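Serine-threonine phosphatase 2C (Toxoplasma gondii, PDB 2I44) probably removes phosphate groups from serine and threonine residues of proteins as a metal-dependent PP2C-family phosphatase, and binds calcium ions. Local coordinates at residues A151-G163 and N171-M183. Sequence-based numbering, arbitrary orientation.
Sequences AVGHLGDSRIAMG and NCEFLTVDHKPDM
His154 lies flat between two residues of 171-183: Thr176 sets CB over the centre of one face, and His179 stacks offset on the other, centroids 4.3 Å apart and planes nearly parallel. At the ring edge, His154 NE2 donates a bent hydrogen bond (135° at the hydrogen) to Val177 O at 2.8 Å, from above the carbonyl plane. The His179 ring is held at both nitrogens: ND1 accepts a hydrogen bond from Gly156 N in the ring plane, at 3.0 Å, while NE2 bonds Asp248. Also buried, Leu175 CD1 presses on Met162 CE at 3.5 Å, tighter than usual, and also meets Val152 and Ile160, all of them touching Met261 of strand 258-264. Strands 159-166 and 169-174 form an antiparallel hairpin at the edge of one sheet of the PP2C beta-sandwich, whereas strand 149-155 belongs to the other sheet; Leu175 and Thr176 thus wedge between the layers. The more open side is polar. Arg159, extended from CG to NE, passes CD over the Phe174 ring and grips Asp178 side-on, NE to OD1 at 2.9 Å and NH2 to OD2 at 2.8 Å. Two waters tie this carboxylate to Asp157 O and Ser158 O. Beyond it, Lys180 NZ makes a salt bridge to the anti lone pair of Asp157 OD2 at 3.1 Å, and the Asp157 side chain lies near the calcium ligand Asp266.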
loop_
_atom_site.group_PDB
_atom_site.type_symbol
_atom_site.label_atom_id
_atom_site.label_comp_id
_atom_site.label_asym_id
_atom_site.label_seq_id
_atom_site.Cartn_x
_atom_site.Cartn_y
_atom_site.Cartn_z
ATOM N N ALA A 151 5.771 6.472 8.856
ATOM C CA ALA A 151 4.386 6.218 9.201
ATOM C C ALA A 151 3.813 5.270 8.156
ATOM O O ALA A 151 3.528 5.679 7.029
ATOM C CB ALA A 151 3.604 7.529 9.211
ATOM N N VAL A 152 3.657 4.007 8.533
ATOM C CA VAL A 152 3.120 2.999 7.635
ATOM C C VAL A 152 1.599 2.909 7.739
ATOM O O VAL A 152 1.033 2.857 8.834
ATOM C CB VAL A 152 3.708 1.591 7.941
ATOM C CG1 VAL A 152 3.054 0.548 7.054
ATOM C CG2 VAL A 152 5.207 1.584 7.716
ATOM N N GLY A 153 0.945 2.894 6.586
ATOM C CA GLY A 153 -0.497 2.773 6.553
ATOM C C GLY A 153 -0.859 1.789 5.459
ATOM O O GLY A 153 -0.090 1.615 4.507
ATOM N N HIS A 154 -2.000 1.120 5.590
ATOM C CA HIS A 154 -2.429 0.194 4.551
ATOM C C HIS A 154 -3.888 -0.214 4.623
ATOM O O HIS A 154 -4.548 -0.101 5.655
ATOM C CB HIS A 154 -1.552 -1.073 4.525
ATOM C CG HIS A 154 -2.063 -2.196 5.375
ATOM N ND1 HIS A 154 -1.959 -2.200 6.749
ATOM C CD2 HIS A 154 -2.653 -3.369 5.041
ATOM C CE1 HIS A 154 -2.456 -3.327 7.224
ATOM N NE2 HIS A 154 -2.884 -4.055 6.209
ATOM N N LEU A 155 -4.372 -0.686 3.485
ATOM C CA LEU A 155 -5.730 -1.172 3.325
ATOM C C LEU A 155 -5.615 -2.340 2.359
ATOM O O LEU A 155 -5.077 -2.187 1.264
ATOM C CB LEU A 155 -6.630 -0.107 2.688
ATOM C CG LEU A 155 -7.026 1.150 3.469
ATOM C CD1 LEU A 155 -7.856 2.049 2.562
ATOM C CD2 LEU A 155 -7.829 0.772 4.714
ATOM N N GLY A 156 -6.095 -3.511 2.757
ATOM C CA GLY A 156 -6.045 -4.632 1.837
ATOM C C GLY A 156 -4.981 -5.678 2.079
ATOM O O GLY A 156 -4.580 -5.908 3.213
ATOM N N ASP A 157 -4.513 -6.307 1.004
ATOM C CA ASP A 157 -3.522 -7.354 1.148
ATOM C C ASP A 157 -2.194 -7.126 0.452
ATOM O O ASP A 157 -1.495 -8.080 0.132
ATOM C CB ASP A 157 -4.105 -8.701 0.723
ATOM C CG ASP A 157 -4.694 -8.660 -0.661
ATOM O OD1 ASP A 157 -4.366 -7.726 -1.423
ATOM O OD2 ASP A 157 -5.469 -9.568 -0.989
ATOM N N SER A 158 -1.857 -5.868 0.185
ATOM C CA SER A 158 -0.543 -5.556 -0.373
ATOM C C SER A 158 0.276 -5.441 0.915
ATOM O O SER A 158 -0.292 -5.199 1.986
ATOM C CB SER A 158 -0.546 -4.221 -1.118
ATOM O OG SER A 158 -1.207 -4.338 -2.361
ATOM N N ARG A 159 1.594 -5.608 0.839
ATOM C CA ARG A 159 2.395 -5.557 2.057
ATOM C C ARG A 159 3.696 -4.776 1.979
ATOM O O ARG A 159 4.225 -4.510 0.899
ATOM C CB ARG A 159 2.743 -6.979 2.499
ATOM C CG ARG A 159 1.561 -7.909 2.673
ATOM C CD ARG A 159 2.044 -9.328 2.914
ATOM N NE ARG A 159 0.942 -10.264 3.087
ATOM C CZ ARG A 159 1.105 -11.552 3.380
ATOM N NH1 ARG A 159 2.329 -12.048 3.528
ATOM N NH2 ARG A 159 0.054 -12.347 3.535
ATOM N N ILE A 160 4.210 -4.435 3.155
ATOM C CA ILE A 160 5.484 -3.738 3.283
ATOM C C ILE A 160 6.407 -4.626 4.115
ATOM O O ILE A 160 6.052 -5.021 5.222
ATOM C CB ILE A 160 5.336 -2.376 4.005
ATOM C CG1 ILE A 160 4.413 -1.454 3.202
ATOM C CG2 ILE A 160 6.711 -1.725 4.175
ATOM C CD1 ILE A 160 4.292 -0.052 3.788
ATOM N N ALA A 161 7.574 -4.952 3.574
ATOM C CA ALA A 161 8.541 -5.780 4.294
ATOM C C ALA A 161 9.696 -4.887 4.740
ATOM O O ALA A 161 10.001 -3.876 4.097
ATOM C CB ALA A 161 9.053 -6.902 3.403
HETATM N N MSE A 162 10.339 -5.256 5.840
HETATM C CA MSE A 162 11.429 -4.447 6.365
HETATM C C MSE A 162 12.646 -5.277 6.749
HETATM O O MSE A 162 12.532 -6.290 7.439
HETATM C CB MSE A 162 10.940 -3.660 7.587
HETATM C CG MSE A 162 11.917 -2.602 8.091
HETATM SE SE MSE A 162 11.855 -0.982 7.037
HETATM C CE MSE A 162 10.723 0.063 8.221
ATOM N N GLY A 163 13.812 -4.843 6.288
ATOM C CA GLY A 163 15.044 -5.536 6.606
ATOM C C GLY A 163 15.842 -4.708 7.596
ATOM O O GLY A 163 16.193 -3.564 7.310
ATOM N N ASN A 171 17.153 -9.104 10.169
ATOM C CA ASN A 171 15.815 -9.358 10.703
ATOM C C ASN A 171 14.822 -8.887 9.633
ATOM O O ASN A 171 14.835 -7.724 9.230
ATOM C CB ASN A 171 15.619 -8.583 12.009
ATOM C CG ASN A 171 14.254 -8.809 12.631
ATOM O OD1 ASN A 171 13.225 -8.390 12.090
ATOM N ND2 ASN A 171 14.236 -9.477 13.781
ATOM N N CYS A 172 13.971 -9.801 9.176
ATOM C CA CYS A 172 13.005 -9.503 8.124
ATOM C C CYS A 172 11.576 -9.774 8.552
ATOM O O CYS A 172 11.250 -10.883 8.971
ATOM C CB CYS A 172 13.337 -10.343 6.892
ATOM S SG CYS A 172 15.021 -10.093 6.324
ATOM N N GLU A 173 10.718 -8.768 8.418
ATOM C CA GLU A 173 9.327 -8.918 8.818
ATOM C C GLU A 173 8.409 -8.029 7.982
ATOM O O GLU A 173 8.864 -7.102 7.315
ATOM C CB GLU A 173 9.172 -8.523 10.288
ATOM C CG GLU A 173 9.304 -7.015 10.525
ATOM C CD GLU A 173 8.910 -6.591 11.937
ATOM O OE1 GLU A 173 7.921 -7.147 12.462
ATOM O OE2 GLU A 173 9.571 -5.693 12.514
ATOM N N PHE A 174 7.116 -8.329 8.021
ATOM C CA PHE A 174 6.125 -7.518 7.326
ATOM C C PHE A 174 5.650 -6.514 8.369
ATOM O O PHE A 174 5.504 -6.868 9.536
ATOM C CB PHE A 174 4.936 -8.373 6.870
ATOM C CG PHE A 174 5.216 -9.197 5.656
ATOM C CD1 PHE A 174 5.623 -8.592 4.466
ATOM C CD2 PHE A 174 5.055 -10.578 5.687
ATOM C CE1 PHE A 174 5.860 -9.352 3.327
ATOM C CE2 PHE A 174 5.289 -11.340 4.558
ATOM C CZ PHE A 174 5.692 -10.725 3.375
ATOM N N LEU A 175 5.432 -5.266 7.967
ATOM C CA LEU A 175 4.957 -4.256 8.905
ATOM C C LEU A 175 3.436 -4.152 8.830
ATOM O O LEU A 175 2.813 -3.399 9.572
ATOM C CB LEU A 175 5.577 -2.892 8.585
ATOM C CG LEU A 175 7.101 -2.809 8.706
ATOM C CD1 LEU A 175 7.587 -1.425 8.267
ATOM C CD2 LEU A 175 7.515 -3.095 10.141
ATOM N N THR A 176 2.843 -4.917 7.923
ATOM C CA THR A 176 1.396 -4.893 7.745
ATOM C C THR A 176 0.808 -6.294 7.699
ATOM O O THR A 176 1.421 -7.220 7.176
ATOM C CB THR A 176 1.006 -4.177 6.425
ATOM O OG1 THR A 176 1.598 -4.874 5.316
ATOM C CG2 THR A 176 1.491 -2.741 6.429
ATOM N N VAL A 177 -0.392 -6.430 8.246
ATOM C CA VAL A 177 -1.114 -7.693 8.252
ATOM C C VAL A 177 -2.338 -7.506 7.340
ATOM O O VAL A 177 -3.080 -6.540 7.491
ATOM C CB VAL A 177 -1.572 -8.055 9.679
ATOM C CG1 VAL A 177 -2.467 -9.286 9.642
ATOM C CG2 VAL A 177 -0.338 -8.310 10.566
ATOM N N ASP A 178 -2.543 -8.429 6.408
ATOM C CA ASP A 178 -3.649 -8.324 5.458
ATOM C C ASP A 178 -5.018 -8.176 6.106
ATOM O O ASP A 178 -5.284 -8.757 7.154
ATOM C CB ASP A 178 -3.713 -9.552 4.545
ATOM C CG ASP A 178 -2.422 -9.799 3.785
ATOM O OD1 ASP A 178 -1.531 -8.917 3.789
ATOM O OD2 ASP A 178 -2.311 -10.883 3.172
ATOM N N HIS A 179 -5.883 -7.392 5.474
ATOM C CA HIS A 179 -7.248 -7.241 5.959
ATOM C C HIS A 179 -8.027 -8.311 5.199
ATOM O O HIS A 179 -8.335 -8.167 4.022
ATOM C CB HIS A 179 -7.794 -5.850 5.634
ATOM C CG HIS A 179 -7.088 -4.741 6.356
ATOM N ND1 HIS A 179 -6.448 -3.715 5.698
ATOM C CD2 HIS A 179 -6.943 -4.488 7.679
ATOM C CE1 HIS A 179 -5.940 -2.875 6.581
ATOM N NE2 HIS A 179 -6.227 -3.321 7.792
ATOM N N LYS A 180 -8.304 -9.409 5.879
ATOM C CA LYS A 180 -9.025 -10.525 5.289
ATOM C C LYS A 180 -10.435 -10.615 5.882
ATOM O O LYS A 180 -10.629 -10.432 7.080
ATOM C CB LYS A 180 -8.245 -11.823 5.538
ATOM C CG LYS A 180 -6.860 -11.863 4.868
ATOM C CD LYS A 180 -6.978 -11.720 3.344
ATOM C CE LYS A 180 -5.622 -11.892 2.631
ATOM N NZ LYS A 180 -5.735 -11.821 1.138
ATOM N N PRO A 181 -11.434 -10.890 5.036
ATOM C CA PRO A 181 -12.829 -10.999 5.469
ATOM C C PRO A 181 -13.105 -12.040 6.552
ATOM O O PRO A 181 -14.080 -11.919 7.298
ATOM C CB PRO A 181 -13.573 -11.285 4.163
ATOM C CG PRO A 181 -12.557 -11.959 3.323
ATOM C CD PRO A 181 -11.314 -11.159 3.592
ATOM N N ASP A 182 -12.266 -13.065 6.648
ATOM C CA ASP A 182 -12.492 -14.072 7.678
ATOM C C ASP A 182 -11.853 -13.753 9.031
ATOM O O ASP A 182 -12.070 -14.479 9.999
ATOM C CB ASP A 182 -12.090 -15.479 7.195
ATOM C CG ASP A 182 -10.718 -15.527 6.567
ATOM O OD1 ASP A 182 -10.160 -14.457 6.249
ATOM O OD2 ASP A 182 -10.207 -16.655 6.366
HETATM N N MSE A 183 -11.078 -12.672 9.115
HETATM C CA MSE A 183 -10.508 -12.288 10.409
HETATM C C MSE A 183 -11.762 -11.967 11.227
HETATM O O MSE A 183 -12.597 -11.173 10.793
HETATM C CB MSE A 183 -9.627 -11.037 10.290
HETATM C CG MSE A 183 -8.177 -11.299 9.868
HETATM SE SE MSE A 183 -7.144 -12.399 11.123
HETATM C CE MSE A 183 -7.832 -11.726 12.767
HETATM O O HOH W 1 -1.283 -10.745 0.764
HETATM O O HOH W 2 -0.733 -6.507 4.785
#